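Local coordinates for ribokinase (Thermotoga maritima, PDB 1VM7), which probably transfers a phosphate from ATP to O-5 of D-ribose, with a divalent cation (most likely magnesium), as a homodimeric sugar kinase of the pfkB family, at residues Ser18-Ser23 against Arg70-Ile75; Val28-His33 against Ala43-Val48; Asp32-Pro37 against Glu109-Gly114; Ala126-Glu131 against Asn148-Glu153; Glu179-Leu184 against Leu216-Lys221. One frame throughout, in Å; residues are numbered along the deposited sequence.

Interaction 1: residues Ser18-Ser23 against Arg70-Ile75; sequences SVVGSS and RFVTCI
V19 and V72 knit strand 17-20 to strand 69-75, neighbours in the parallel part of the central nine-stranded sheet of the large alpha/beta domain: V19 N donates to R70 O (2.7 Å), V19 O accepts from V72 N, and G21 N closes the series on V72 O. T73 holds OG1 anti to its own backbone N (chi1 -175°), where it donates to G21 O at 2.9 Å. S23 OG lies 2.7 Å from T73 OG1 and has a hydrogen-bond partner in the Y88 hydroxyl; short hydroxyl side chains suit this place, where no backbone bond joins G21-S23 to T73. Apolar contacts fall on both faces of the sheet: on one, the CD1 corner of F71 lies 3.7 Å from V19 CB; on the other, V20 and V72 lie side by side. A polar atom, S22 O, meets the ring edge at F71 CZ (3.4 Å). With F71 cut back to an alanine, a gap is likely to open between V19 and S23, and the Y88 ring would lose its edge-to-face partner. Strand 143-146 flanks strand 17-20, strand 93-98 borders strand 69-75, and helix 79-90 packs against S23 and I75.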
# COMPACT_ATOMS: atom_id res chain seq x y z
N SER A 18 4.98 -28.59 -10.89
CA SER A 18 5.09 -27.20 -11.26
C SER A 18 3.83 -26.48 -10.84
O SER A 18 2.73 -27.02 -10.93
CB SER A 18 5.24 -27.07 -12.76
OG SER A 18 6.49 -27.56 -13.18
N VAL A 19 4.00 -25.25 -10.35
CA VAL A 19 2.90 -24.35 -10.10
C VAL A 19 3.04 -23.24 -11.13
O VAL A 19 4.14 -22.75 -11.35
CB VAL A 19 2.88 -23.69 -8.67
CG1 VAL A 19 1.63 -22.84 -8.50
CG2 VAL A 19 2.91 -24.70 -7.57
N VAL A 20 1.93 -22.89 -11.78
CA VAL A 20 1.92 -21.76 -12.69
C VAL A 20 0.86 -20.80 -12.17
O VAL A 20 -0.32 -21.09 -12.18
CB VAL A 20 1.64 -22.18 -14.14
CG1 VAL A 20 1.64 -20.94 -15.03
CG2 VAL A 20 2.68 -23.20 -14.63
N GLY A 21 1.30 -19.66 -11.69
CA GLY A 21 0.39 -18.79 -10.99
C GLY A 21 0.99 -17.55 -10.36
O GLY A 21 2.04 -17.03 -10.75
N SER A 22 0.28 -17.07 -9.35
CA SER A 22 0.39 -15.71 -8.88
C SER A 22 1.32 -15.54 -7.65
O SER A 22 1.43 -16.43 -6.80
CB SER A 22 -1.01 -15.25 -8.51
OG SER A 22 -1.51 -16.05 -7.42
N SER A 23 2.00 -14.40 -7.61
CA SER A 23 2.79 -13.95 -6.46
C SER A 23 2.30 -12.51 -6.09
O SER A 23 2.24 -11.66 -6.97
CB SER A 23 4.27 -13.82 -6.79
OG SER A 23 4.86 -15.04 -7.16
N ARG A 70 8.90 -26.08 -8.68
CA ARG A 70 8.94 -25.29 -9.90
C ARG A 70 7.70 -24.41 -9.90
O ARG A 70 6.57 -24.87 -9.74
CB ARG A 70 8.98 -26.20 -11.11
CG ARG A 70 10.20 -27.07 -11.09
CD ARG A 70 10.25 -28.05 -12.21
NE ARG A 70 11.47 -28.86 -12.10
CZ ARG A 70 12.11 -29.41 -13.12
NH1 ARG A 70 11.68 -29.26 -14.38
NH2 ARG A 70 13.20 -30.13 -12.89
N PHE A 71 7.93 -23.12 -10.03
CA PHE A 71 6.87 -22.17 -9.85
C PHE A 71 7.07 -21.10 -10.88
O PHE A 71 7.97 -20.26 -10.74
CB PHE A 71 6.94 -21.59 -8.44
CG PHE A 71 5.93 -20.49 -8.16
CD1 PHE A 71 4.66 -20.48 -8.77
CD2 PHE A 71 6.23 -19.51 -7.21
CE1 PHE A 71 3.74 -19.50 -8.50
CE2 PHE A 71 5.28 -18.50 -6.91
CZ PHE A 71 4.04 -18.51 -7.58
N VAL A 72 6.28 -21.19 -11.96
CA VAL A 72 6.31 -20.16 -12.99
C VAL A 72 5.40 -19.05 -12.51
O VAL A 72 4.20 -19.26 -12.22
CB VAL A 72 5.92 -20.68 -14.40
CG1 VAL A 72 6.03 -19.56 -15.44
CG2 VAL A 72 6.87 -21.80 -14.77
N THR A 73 6.01 -17.87 -12.38
CA THR A 73 5.30 -16.72 -11.81
C THR A 73 5.98 -15.46 -12.32
O THR A 73 7.15 -15.46 -12.62
CB THR A 73 5.24 -16.72 -10.25
OG1 THR A 73 4.44 -15.63 -9.79
CG2 THR A 73 6.61 -16.56 -9.64
N CYS A 74 5.21 -14.39 -12.44
CA CYS A 74 5.75 -13.12 -12.83
C CYS A 74 5.84 -12.19 -11.65
O CYS A 74 4.84 -11.94 -10.97
CB CYS A 74 4.91 -12.47 -13.93
SG CYS A 74 5.39 -13.05 -15.56
N ILE A 75 7.03 -11.65 -11.42
CA ILE A 75 7.23 -10.66 -10.38
C ILE A 75 7.96 -9.49 -10.99
O ILE A 75 8.33 -9.56 -12.13
CB ILE A 75 8.00 -11.24 -9.17
CG1 ILE A 75 9.39 -11.75 -9.60
CG2 ILE A 75 7.17 -12.37 -8.54
CD1 ILE A 75 10.08 -12.51 -8.58
O HOH W 1 8.97 -28.03 -15.27
O HOH W 2 2.28 -14.39 -11.81
O HOH W 3 3.84 -10.30 -9.04

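Interaction 2: residues Val28-His33 against Ala43-Val48; sequences VLKVDH and AIEMNV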
# COMPACT_ATOMS: atom_id res chain seq x y z
N VAL A 28 -0.88 -4.97 4.87
CA VAL A 28 -1.99 -4.90 5.79
C VAL A 28 -1.85 -3.60 6.55
O VAL A 28 -0.86 -3.38 7.26
CB VAL A 28 -2.03 -6.10 6.76
CG1 VAL A 28 -3.21 -5.97 7.73
CG2 VAL A 28 -2.13 -7.40 5.97
N LEU A 29 -2.83 -2.73 6.38
CA LEU A 29 -2.85 -1.46 7.08
C LEU A 29 -3.93 -1.54 8.17
O LEU A 29 -5.11 -1.58 7.89
CB LEU A 29 -3.11 -0.31 6.12
CG LEU A 29 -2.11 -0.29 4.97
CD1 LEU A 29 -2.69 0.41 3.79
CD2 LEU A 29 -0.80 0.31 5.45
N LYS A 30 -3.48 -1.58 9.41
CA LYS A 30 -4.32 -1.63 10.58
C LYS A 30 -4.75 -0.20 10.93
O LYS A 30 -3.91 0.67 11.15
CB LYS A 30 -3.47 -2.20 11.70
CG LYS A 30 -4.18 -2.78 12.85
CD LYS A 30 -3.34 -3.89 13.47
CE LYS A 30 -3.57 -5.24 12.75
NZ LYS A 30 -2.96 -5.34 11.40
N VAL A 31 -6.07 0.02 10.96
CA VAL A 31 -6.65 1.34 11.27
C VAL A 31 -7.72 1.22 12.33
O VAL A 31 -8.25 0.14 12.60
CB VAL A 31 -7.26 2.04 10.01
CG1 VAL A 31 -6.19 2.42 9.04
CG2 VAL A 31 -8.32 1.17 9.33
N ASP A 32 -8.06 2.35 12.94
CA ASP A 32 -9.12 2.37 13.94
C ASP A 32 -10.48 2.07 13.29
O ASP A 32 -11.24 1.21 13.72
CB ASP A 32 -9.16 3.73 14.62
CG ASP A 32 -10.32 3.87 15.56
OD1 ASP A 32 -10.26 3.29 16.67
OD2 ASP A 32 -11.30 4.55 15.18
N HIS A 33 -10.76 2.78 12.22
CA HIS A 33 -12.04 2.68 11.55
C HIS A 33 -11.73 2.74 10.07
O HIS A 33 -10.63 3.16 9.67
CB HIS A 33 -12.96 3.85 12.00
CG HIS A 33 -12.32 5.20 11.86
ND1 HIS A 33 -11.61 5.80 12.88
CD2 HIS A 33 -12.24 6.03 10.80
CE1 HIS A 33 -11.13 6.95 12.45
NE2 HIS A 33 -11.50 7.12 11.19
N ALA A 43 -2.22 5.01 9.80
CA ALA A 43 -2.21 3.56 10.05
C ALA A 43 -1.64 3.29 11.44
O ALA A 43 -0.60 3.85 11.82
CB ALA A 43 -1.40 2.79 9.00
N ILE A 44 -2.32 2.47 12.21
CA ILE A 44 -1.79 2.02 13.48
C ILE A 44 -0.55 1.14 13.25
O ILE A 44 0.44 1.20 13.99
CB ILE A 44 -2.86 1.20 14.21
CG1 ILE A 44 -4.04 2.12 14.57
CG2 ILE A 44 -2.26 0.55 15.47
CD1 ILE A 44 -5.21 1.39 15.24
N GLU A 45 -0.62 0.29 12.24
CA GLU A 45 0.50 -0.54 11.86
C GLU A 45 0.44 -0.80 10.38
O GLU A 45 -0.65 -0.77 9.80
CB GLU A 45 0.47 -1.89 12.57
CG GLU A 45 0.75 -1.83 14.03
CD GLU A 45 0.94 -3.19 14.63
OE1 GLU A 45 0.80 -4.20 13.90
OE2 GLU A 45 1.26 -3.23 15.84
N MET A 46 1.62 -1.06 9.81
CA MET A 46 1.75 -1.62 8.48
C MET A 46 2.61 -2.86 8.56
O MET A 46 3.71 -2.82 9.10
CB MET A 46 2.40 -0.65 7.51
CG MET A 46 2.41 -1.18 6.09
SD MET A 46 3.29 -0.09 4.96
CE MET A 46 4.95 -0.50 5.34
N ASN A 47 2.07 -3.95 8.05
CA ASN A 47 2.74 -5.23 8.00
C ASN A 47 2.58 -5.85 6.62
O ASN A 47 1.52 -5.87 6.07
CB ASN A 47 2.14 -6.14 9.06
CG ASN A 47 2.34 -5.60 10.45
OD1 ASN A 47 3.39 -5.79 11.04
ND2 ASN A 47 1.34 -4.94 10.99
N VAL A 48 3.66 -6.39 6.10
CA VAL A 48 3.72 -6.91 4.75
C VAL A 48 4.02 -8.41 4.82
O VAL A 48 4.85 -8.85 5.61
CB VAL A 48 4.82 -6.14 4.01
CG1 VAL A 48 4.87 -6.52 2.57
CG2 VAL A 48 4.55 -4.60 4.12
O HOH W 4 -0.91 -4.31 9.87
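K30 and E45, with V28 and N47, are hydrogen-bonded pairs of an antiparallel hairpin, strands 24-30 and 40-51, in the small sheet that forms the lid in ribokinases. V28 N reaches N47 O at 2.8 Å and N47 N returns to V28 O; K30 N donates to E45 O at 3.0 Å. A classic beta bulge follows: I44 and E45 both face K30, whose O accepts from I44 N at 2.6 Å and only weakly from E45 N. The bulge turns I44 toward the partner strand, and its CD1 rests 3.8 Å from D32 N, an apolar tip laid on backbone. L29 and M46 run side by side, L29 CD2 being 3.6 Å from M46 CG; apolar residues suit this face, which meets phenylalanines of the second subunit. On the opposite face N47 ND2 donates to E45 OE1, and a water ties together V28 O, K30 NZ and N47 ND2. A long, flexible lysine can curl to that water, bending at chi3 (-85°) and chi4. Strand 105-110 pairs with the other edge of strand 24-30, and F107 and F121 of the second subunit pack on L29 and M46.

Interaction 3: residues Asp32-Pro37 against Glu109-Gly114; sequences DHFTKP and EVDKTG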
# COMPACT_ATOMS: atom_id res chain seq x y z
N ASP A 32 -8.06 2.35 12.94
CA ASP A 32 -9.12 2.37 13.94
C ASP A 32 -10.48 2.07 13.29
O ASP A 32 -11.24 1.21 13.72
CB ASP A 32 -9.16 3.73 14.62
CG ASP A 32 -10.32 3.87 15.56
OD1 ASP A 32 -10.26 3.29 16.67
OD2 ASP A 32 -11.30 4.55 15.18
N HIS A 33 -10.76 2.78 12.22
CA HIS A 33 -12.04 2.68 11.55
C HIS A 33 -11.73 2.74 10.07
O HIS A 33 -10.63 3.16 9.67
CB HIS A 33 -12.96 3.85 12.00
CG HIS A 33 -12.32 5.20 11.86
ND1 HIS A 33 -11.61 5.80 12.88
CD2 HIS A 33 -12.24 6.03 10.80
CE1 HIS A 33 -11.13 6.95 12.45
NE2 HIS A 33 -11.50 7.12 11.19
N PHE A 34 -12.67 2.27 9.26
CA PHE A 34 -12.47 2.37 7.83
C PHE A 34 -12.36 3.84 7.46
O PHE A 34 -13.22 4.66 7.82
CB PHE A 34 -13.61 1.69 7.06
CG PHE A 34 -13.50 0.18 7.03
CD1 PHE A 34 -12.42 -0.43 6.43
CD2 PHE A 34 -14.49 -0.62 7.60
CE1 PHE A 34 -12.31 -1.81 6.41
CE2 PHE A 34 -14.40 -1.98 7.57
CZ PHE A 34 -13.30 -2.58 6.97
N THR A 35 -11.32 4.17 6.71
CA THR A 35 -11.11 5.53 6.26
C THR A 35 -12.28 5.98 5.37
O THR A 35 -12.67 5.31 4.42
CB THR A 35 -9.77 5.72 5.55
OG1 THR A 35 -8.74 5.04 6.28
CG2 THR A 35 -9.39 7.22 5.42
N LYS A 36 -12.86 7.13 5.72
CA LYS A 36 -13.97 7.67 4.99
C LYS A 36 -13.47 8.46 3.76
O LYS A 36 -12.33 8.93 3.74
CB LYS A 36 -14.74 8.62 5.92
CG LYS A 36 -15.28 7.97 7.20
CD LYS A 36 -16.00 8.97 8.08
CE LYS A 36 -14.99 9.87 8.79
NZ LYS A 36 -13.94 9.15 9.64
N PRO A 37 -14.31 8.62 2.72
CA PRO A 37 -13.94 9.53 1.63
C PRO A 37 -13.55 10.92 2.17
O PRO A 37 -14.23 11.47 3.04
CB PRO A 37 -15.22 9.60 0.81
CG PRO A 37 -15.83 8.18 1.03
CD PRO A 37 -15.62 7.98 2.48
N GLU A 109 -7.02 -2.94 4.13
CA GLU A 109 -7.32 -2.04 5.26
C GLU A 109 -8.17 -2.81 6.23
O GLU A 109 -9.21 -3.27 5.86
CB GLU A 109 -8.03 -0.78 4.76
CG GLU A 109 -8.41 0.22 5.84
CD GLU A 109 -9.02 1.53 5.29
OE1 GLU A 109 -9.16 1.70 4.05
OE2 GLU A 109 -9.34 2.41 6.12
N VAL A 110 -7.68 -2.97 7.48
CA VAL A 110 -8.35 -3.72 8.52
C VAL A 110 -8.67 -2.80 9.70
O VAL A 110 -7.77 -2.19 10.28
CB VAL A 110 -7.47 -4.89 9.10
CG1 VAL A 110 -8.33 -5.85 9.83
CG2 VAL A 110 -6.78 -5.65 8.03
N ASP A 111 -9.95 -2.70 10.06
CA ASP A 111 -10.33 -1.84 11.19
C ASP A 111 -10.18 -2.56 12.53
O ASP A 111 -9.68 -3.68 12.59
CB ASP A 111 -11.69 -1.14 10.98
CG ASP A 111 -12.91 -2.06 11.22
OD1 ASP A 111 -12.75 -3.23 11.57
OD2 ASP A 111 -14.05 -1.55 11.07
N LYS A 112 -10.55 -1.92 13.62
CA LYS A 112 -10.32 -2.51 14.96
C LYS A 112 -11.19 -3.75 15.24
O LYS A 112 -10.92 -4.50 16.21
CB LYS A 112 -10.57 -1.47 16.06
CG LYS A 112 -11.98 -0.91 16.12
CD LYS A 112 -12.18 0.01 17.34
CE LYS A 112 -13.60 0.59 17.40
NZ LYS A 112 -14.07 0.93 18.80
N THR A 113 -12.22 -3.95 14.42
CA THR A 113 -13.11 -5.11 14.58
C THR A 113 -12.54 -6.30 13.80
O THR A 113 -12.97 -7.42 13.97
CB THR A 113 -14.58 -4.77 14.11
OG1 THR A 113 -14.67 -4.73 12.68
CG2 THR A 113 -15.03 -3.39 14.64
N GLY A 114 -11.57 -6.05 12.91
CA GLY A 114 -11.00 -7.12 12.11
C GLY A 114 -11.66 -7.25 10.75
O GLY A 114 -11.22 -8.05 9.92
O HOH W 5 -14.70 1.08 10.72
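The F34 ring has the D111 carboxyl carbon over one face and E109 O at its edge, 3.5 Å from F34 CE1. The carboxylate of D111 is turned 33° from the ring, and a water joins D111 OD2 to F34 N. E109, extended with CG anti to the backbone N (chi1 179°), carries its carboxylate out to T35, which grips it from both faces: T35 N comes to OE2 on the syn side (2.7 Å), and T35 OG1 reaches the same oxygen from the opposite face. R117 forms a salt bridge with OE1, so a buried acid suits this place. A leucine in place of E109 would probably leave T35 N without its acceptor and the R117 guanidinium without its carboxylate mate. K112 N donates to D32 O (3.2 Å) from well above the carbonyl plane. D111 OD1 accepts from T113 N, an Asx turn, within a type I beta turn ending at G114, whose positive phi suits glycine. Such a turn is at home in a beta hairpin, here joining lid strands 105-110 and 116-121.

Interaction 4: residues Ala126-Glu131 against Asn148-Glu153; sequences AELKKE and NEIPFE
L128 and I150 cross obliquely, methyl against methyl, with L128 CD2 3.9 Å from I150 CD1. L128 places its branch there with CG anti to the backbone N (chi1 -178°), and two branched aliphatics fit this buried spot. Next to them the P151 ring lies against backbone oxygens: its CD is 3.3 Å from L128 O and its CG 3.5 Å from A126 O. L128 is the centre of an inverse gamma turn, closed by a weak bond from K129 N to E127 O, and its own O accepts from T154 OG1 of helix 152-161. P151 holds the N-cap position of that helix, a place where a proline costs no helical hydrogen bond, and the loop before it carries E149, predicted to bind the substrate. From the first turn of the helix E153 extends across the aliphatic part of K130 at about a right angle, E153 OE2 lying 3.6 Å from K130 CG. The same oxygen accepts a long, weak bond from K130 N (3.4 Å); the helix start would probably favour its negative charge. K130 NZ bends away at chi4 to a salt bridge with E131 OE2 (2.6 Å), remaining 4.3 Å from E153 OE1.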
# COMPACT_ATOMS: atom_id res chain seq x y z
N ALA A 126 -0.22 -9.90 -14.26
CA ALA A 126 -0.93 -9.70 -15.50
C ALA A 126 -0.03 -9.90 -16.72
O ALA A 126 -0.52 -9.97 -17.85
CB ALA A 126 -1.56 -8.30 -15.51
N GLU A 127 1.28 -9.97 -16.51
CA GLU A 127 2.21 -10.14 -17.58
C GLU A 127 2.52 -11.59 -17.86
O GLU A 127 3.24 -11.88 -18.81
CB GLU A 127 3.49 -9.40 -17.24
CG GLU A 127 3.29 -7.91 -17.06
CD GLU A 127 2.72 -7.22 -18.30
OE1 GLU A 127 3.40 -7.16 -19.37
OE2 GLU A 127 1.59 -6.70 -18.19
N LEU A 128 1.97 -12.50 -17.08
CA LEU A 128 2.23 -13.92 -17.23
C LEU A 128 1.32 -14.46 -18.31
O LEU A 128 0.26 -15.06 -18.04
CB LEU A 128 2.04 -14.63 -15.91
CG LEU A 128 2.32 -16.14 -15.90
CD1 LEU A 128 3.43 -16.58 -16.89
CD2 LEU A 128 2.61 -16.60 -14.49
N LYS A 129 1.79 -14.27 -19.54
CA LYS A 129 1.09 -14.64 -20.75
C LYS A 129 1.69 -15.90 -21.34
O LYS A 129 2.80 -16.34 -20.96
CB LYS A 129 1.16 -13.49 -21.77
CG LYS A 129 0.42 -12.20 -21.31
CD LYS A 129 0.98 -10.97 -22.00
CE LYS A 129 0.43 -9.68 -21.42
NZ LYS A 129 -1.04 -9.62 -21.57
N LYS A 130 0.96 -16.46 -22.29
CA LYS A 130 1.28 -17.78 -22.82
C LYS A 130 2.64 -17.80 -23.50
O LYS A 130 3.33 -18.81 -23.43
CB LYS A 130 0.10 -18.31 -23.67
CG LYS A 130 -0.25 -17.49 -24.91
CD LYS A 130 -1.68 -17.78 -25.38
CE LYS A 130 -1.81 -17.58 -26.87
NZ LYS A 130 -1.20 -16.29 -27.33
N GLU A 131 3.06 -16.65 -24.04
CA GLU A 131 4.35 -16.46 -24.69
C GLU A 131 5.55 -16.55 -23.74
O GLU A 131 6.68 -16.72 -24.19
CB GLU A 131 4.33 -15.12 -25.40
CG GLU A 131 3.35 -15.08 -26.58
CD GLU A 131 1.93 -14.77 -26.17
OE1 GLU A 131 1.72 -14.32 -25.00
OE2 GLU A 131 1.01 -14.97 -27.00
N ASN A 148 -6.64 -19.05 -10.45
CA ASN A 148 -7.20 -18.09 -11.40
C ASN A 148 -6.76 -16.66 -11.11
O ASN A 148 -7.57 -15.76 -11.24
CB ASN A 148 -8.73 -18.19 -11.42
CG ASN A 148 -9.37 -17.40 -12.56
OD1 ASN A 148 -8.88 -17.39 -13.68
ND2 ASN A 148 -10.49 -16.77 -12.27
N GLU A 149 -5.49 -16.47 -10.78
CA GLU A 149 -4.94 -15.14 -10.46
C GLU A 149 -3.86 -14.63 -11.47
O GLU A 149 -3.01 -13.81 -11.15
CB GLU A 149 -4.37 -15.19 -9.06
CG GLU A 149 -5.44 -15.13 -7.96
CD GLU A 149 -4.82 -15.00 -6.58
OE1 GLU A 149 -3.66 -15.41 -6.42
OE2 GLU A 149 -5.48 -14.46 -5.65
N ILE A 150 -3.89 -15.18 -12.67
CA ILE A 150 -3.09 -14.72 -13.78
C ILE A 150 -4.05 -14.71 -14.96
O ILE A 150 -5.21 -15.14 -14.84
CB ILE A 150 -1.84 -15.62 -14.00
CG1 ILE A 150 -2.24 -17.08 -14.27
CG2 ILE A 150 -0.95 -15.54 -12.78
CD1 ILE A 150 -1.09 -17.97 -14.64
N PRO A 151 -3.60 -14.20 -16.11
CA PRO A 151 -4.52 -14.14 -17.23
C PRO A 151 -5.05 -15.52 -17.55
O PRO A 151 -4.28 -16.48 -17.59
CB PRO A 151 -3.61 -13.63 -18.37
CG PRO A 151 -2.60 -12.84 -17.70
CD PRO A 151 -2.28 -13.63 -16.48
N PHE A 152 -6.36 -15.64 -17.73
CA PHE A 152 -6.96 -16.94 -17.86
C PHE A 152 -6.37 -17.69 -19.05
O PHE A 152 -6.16 -18.90 -19.02
CB PHE A 152 -8.47 -16.85 -18.00
CG PHE A 152 -9.11 -18.18 -18.03
CD1 PHE A 152 -9.10 -18.96 -16.88
CD2 PHE A 152 -9.62 -18.70 -19.22
CE1 PHE A 152 -9.66 -20.22 -16.89
CE2 PHE A 152 -10.18 -19.97 -19.24
CZ PHE A 152 -10.19 -20.73 -18.07
N GLU A 153 -6.09 -16.96 -20.12
CA GLU A 153 -5.56 -17.57 -21.33
C GLU A 153 -4.30 -18.38 -21.07
O GLU A 153 -4.01 -19.34 -21.80
CB GLU A 153 -5.21 -16.52 -22.40
CG GLU A 153 -4.04 -15.59 -21.99
CD GLU A 153 -3.23 -15.10 -23.17
OE1 GLU A 153 -3.83 -14.86 -24.23
OE2 GLU A 153 -1.98 -14.95 -23.02

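Interaction 5: residues Glu179-Leu184 against Leu216-Lys221; sequences EIFQYL and LELGVK
Q182 lies against G219 where a Schellman motif ends helix 208-217, and the shape of the contact follows from that glycine. Its positive phi (115°) turns the chain, and Q182 CA sits so near that a CB on G219 would collide with it. The flat place at G219 thus receives the backbone of Q182, whose CB lies 3.2 Å from L218 O. On one flank of G219, F181 fits between two aliphatic bumps: its CD2 meets L218 CD1 at 3.8 Å, and its CB meets V220 CG2 at 3.7 Å. V220 also presses that methyl toward F181 O and L184, filling the angle between them, as a compact branched residue can. The rings of F201 and F215 enclose F181 further, which suits a large apolar side chain. Beyond the valine the backbones join, K221 N donating to L184 O at 3.1 Å. The lysine curls back, bent at chi2 (-70°) and chi4, and its NZ donates in the carbonyl plane, on a lone pair, to G219 O at 2.7 Å; one water links that NZ to Q182 O.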
# COMPACT_ATOMS: atom_id res chain seq x y z
N GLU A 179 -14.02 -23.92 -21.38
CA GLU A 179 -13.13 -24.77 -22.16
C GLU A 179 -12.13 -25.50 -21.28
O GLU A 179 -11.68 -26.59 -21.65
CB GLU A 179 -12.41 -23.95 -23.24
CG GLU A 179 -11.63 -24.77 -24.26
CD GLU A 179 -10.67 -23.93 -25.13
OE1 GLU A 179 -10.83 -22.68 -25.20
OE2 GLU A 179 -9.76 -24.53 -25.74
N ILE A 180 -11.78 -24.92 -20.13
CA ILE A 180 -10.72 -25.45 -19.30
C ILE A 180 -11.06 -26.80 -18.68
O ILE A 180 -10.18 -27.64 -18.49
CB ILE A 180 -10.28 -24.43 -18.18
CG1 ILE A 180 -8.93 -24.82 -17.59
CG2 ILE A 180 -11.35 -24.31 -17.07
CD1 ILE A 180 -8.24 -23.69 -16.98
N PHE A 181 -12.34 -27.02 -18.40
CA PHE A 181 -12.77 -28.12 -17.53
C PHE A 181 -12.43 -29.51 -18.06
O PHE A 181 -12.03 -30.38 -17.30
CB PHE A 181 -14.27 -27.98 -17.24
CG PHE A 181 -14.62 -26.72 -16.50
CD1 PHE A 181 -14.15 -26.51 -15.21
CD2 PHE A 181 -15.38 -25.72 -17.09
CE1 PHE A 181 -14.46 -25.35 -14.51
CE2 PHE A 181 -15.69 -24.57 -16.40
CZ PHE A 181 -15.21 -24.39 -15.09
N GLN A 182 -12.58 -29.70 -19.37
CA GLN A 182 -12.31 -30.99 -20.02
C GLN A 182 -10.83 -31.41 -19.90
O GLN A 182 -10.51 -32.60 -20.00
CB GLN A 182 -12.71 -30.93 -21.51
CG GLN A 182 -11.77 -30.03 -22.31
CD GLN A 182 -12.33 -29.59 -23.62
OE1 GLN A 182 -12.55 -30.40 -24.50
NE2 GLN A 182 -12.52 -28.27 -23.78
N TYR A 183 -9.96 -30.43 -19.69
CA TYR A 183 -8.52 -30.67 -19.53
C TYR A 183 -8.08 -30.93 -18.09
O TYR A 183 -6.91 -31.23 -17.86
CB TYR A 183 -7.73 -29.49 -20.10
CG TYR A 183 -8.02 -29.26 -21.56
CD1 TYR A 183 -7.69 -30.24 -22.50
CD2 TYR A 183 -8.64 -28.11 -21.99
CE1 TYR A 183 -7.96 -30.06 -23.86
CE2 TYR A 183 -8.92 -27.92 -23.33
CZ TYR A 183 -8.57 -28.89 -24.27
OH TYR A 183 -8.86 -28.71 -25.61
N LEU A 184 -9.02 -30.88 -17.14
CA LEU A 184 -8.69 -30.99 -15.73
C LEU A 184 -8.71 -32.41 -15.22
O LEU A 184 -9.63 -33.17 -15.50
CB LEU A 184 -9.70 -30.22 -14.89
CG LEU A 184 -9.86 -28.74 -15.17
CD1 LEU A 184 -10.65 -28.15 -14.04
CD2 LEU A 184 -8.49 -28.03 -15.37
N LEU A 216 -17.89 -33.27 -13.82
CA LEU A 216 -17.50 -34.56 -14.39
C LEU A 216 -18.02 -34.73 -15.83
O LEU A 216 -17.29 -35.26 -16.67
CB LEU A 216 -18.02 -35.74 -13.56
CG LEU A 216 -17.51 -35.97 -12.15
CD1 LEU A 216 -18.10 -37.24 -11.57
CD2 LEU A 216 -15.99 -36.03 -12.11
N GLU A 217 -19.23 -34.26 -16.10
CA GLU A 217 -19.80 -34.32 -17.45
C GLU A 217 -19.09 -33.45 -18.48
O GLU A 217 -19.18 -33.73 -19.68
CB GLU A 217 -21.29 -34.00 -17.46
CG GLU A 217 -22.15 -35.13 -16.99
CD GLU A 217 -23.59 -34.94 -17.36
OE1 GLU A 217 -23.98 -33.82 -17.73
OE2 GLU A 217 -24.34 -35.93 -17.31
N LEU A 218 -18.45 -32.38 -18.03
CA LEU A 218 -17.67 -31.52 -18.93
C LEU A 218 -16.26 -32.08 -19.19
O LEU A 218 -15.51 -31.53 -20.00
CB LEU A 218 -17.56 -30.10 -18.37
CG LEU A 218 -18.84 -29.29 -18.17
CD1 LEU A 218 -18.48 -27.92 -17.58
CD2 LEU A 218 -19.59 -29.14 -19.47
N GLY A 219 -15.90 -33.15 -18.47
CA GLY A 219 -14.65 -33.85 -18.67
C GLY A 219 -13.70 -33.80 -17.49
O GLY A 219 -12.63 -34.42 -17.53
N VAL A 220 -14.06 -33.05 -16.44
CA VAL A 220 -13.22 -32.98 -15.25
C VAL A 220 -13.16 -34.37 -14.67
O VAL A 220 -14.18 -34.99 -14.51
CB VAL A 220 -13.84 -32.03 -14.16
CG1 VAL A 220 -13.06 -32.11 -12.86
CG2 VAL A 220 -13.95 -30.61 -14.67
N LYS A 221 -11.97 -34.85 -14.34
CA LYS A 221 -11.83 -36.23 -13.89
C LYS A 221 -12.19 -36.40 -12.41
O LYS A 221 -12.79 -37.39 -12.03
CB LYS A 221 -10.38 -36.72 -14.14
CG LYS A 221 -9.94 -36.65 -15.63
CD LYS A 221 -10.68 -37.70 -16.51
CE LYS A 221 -10.41 -37.50 -18.01
NZ LYS A 221 -11.34 -36.49 -18.64
O HOH W 6 -11.93 -34.94 -21.16

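In the fold
Interaction 1 pairs two strands of the central nine-stranded sheet of the large domain; interactions 4 and 5 lie in loops and helix ends around it, before helix 152-161 and after helix 208-217. Interactions 2 and 3 lie in the four-stranded lid, about 28 and 32 Å from interaction 1, centre to centre. Along the chain, interaction 2 is nested inside interaction 1, while interactions 1 and 3 alternate. Interactions 2 and 3 share D32 and H33 and both touch the second subunit, so the lid is also part of the dimer contact. Interaction 4 meets interaction 1 where S22 OG bonds E149 OE1, by the predicted substrate site. Interaction 5, last and about 42 Å, centre to centre, from both lid contacts, touches interaction 4.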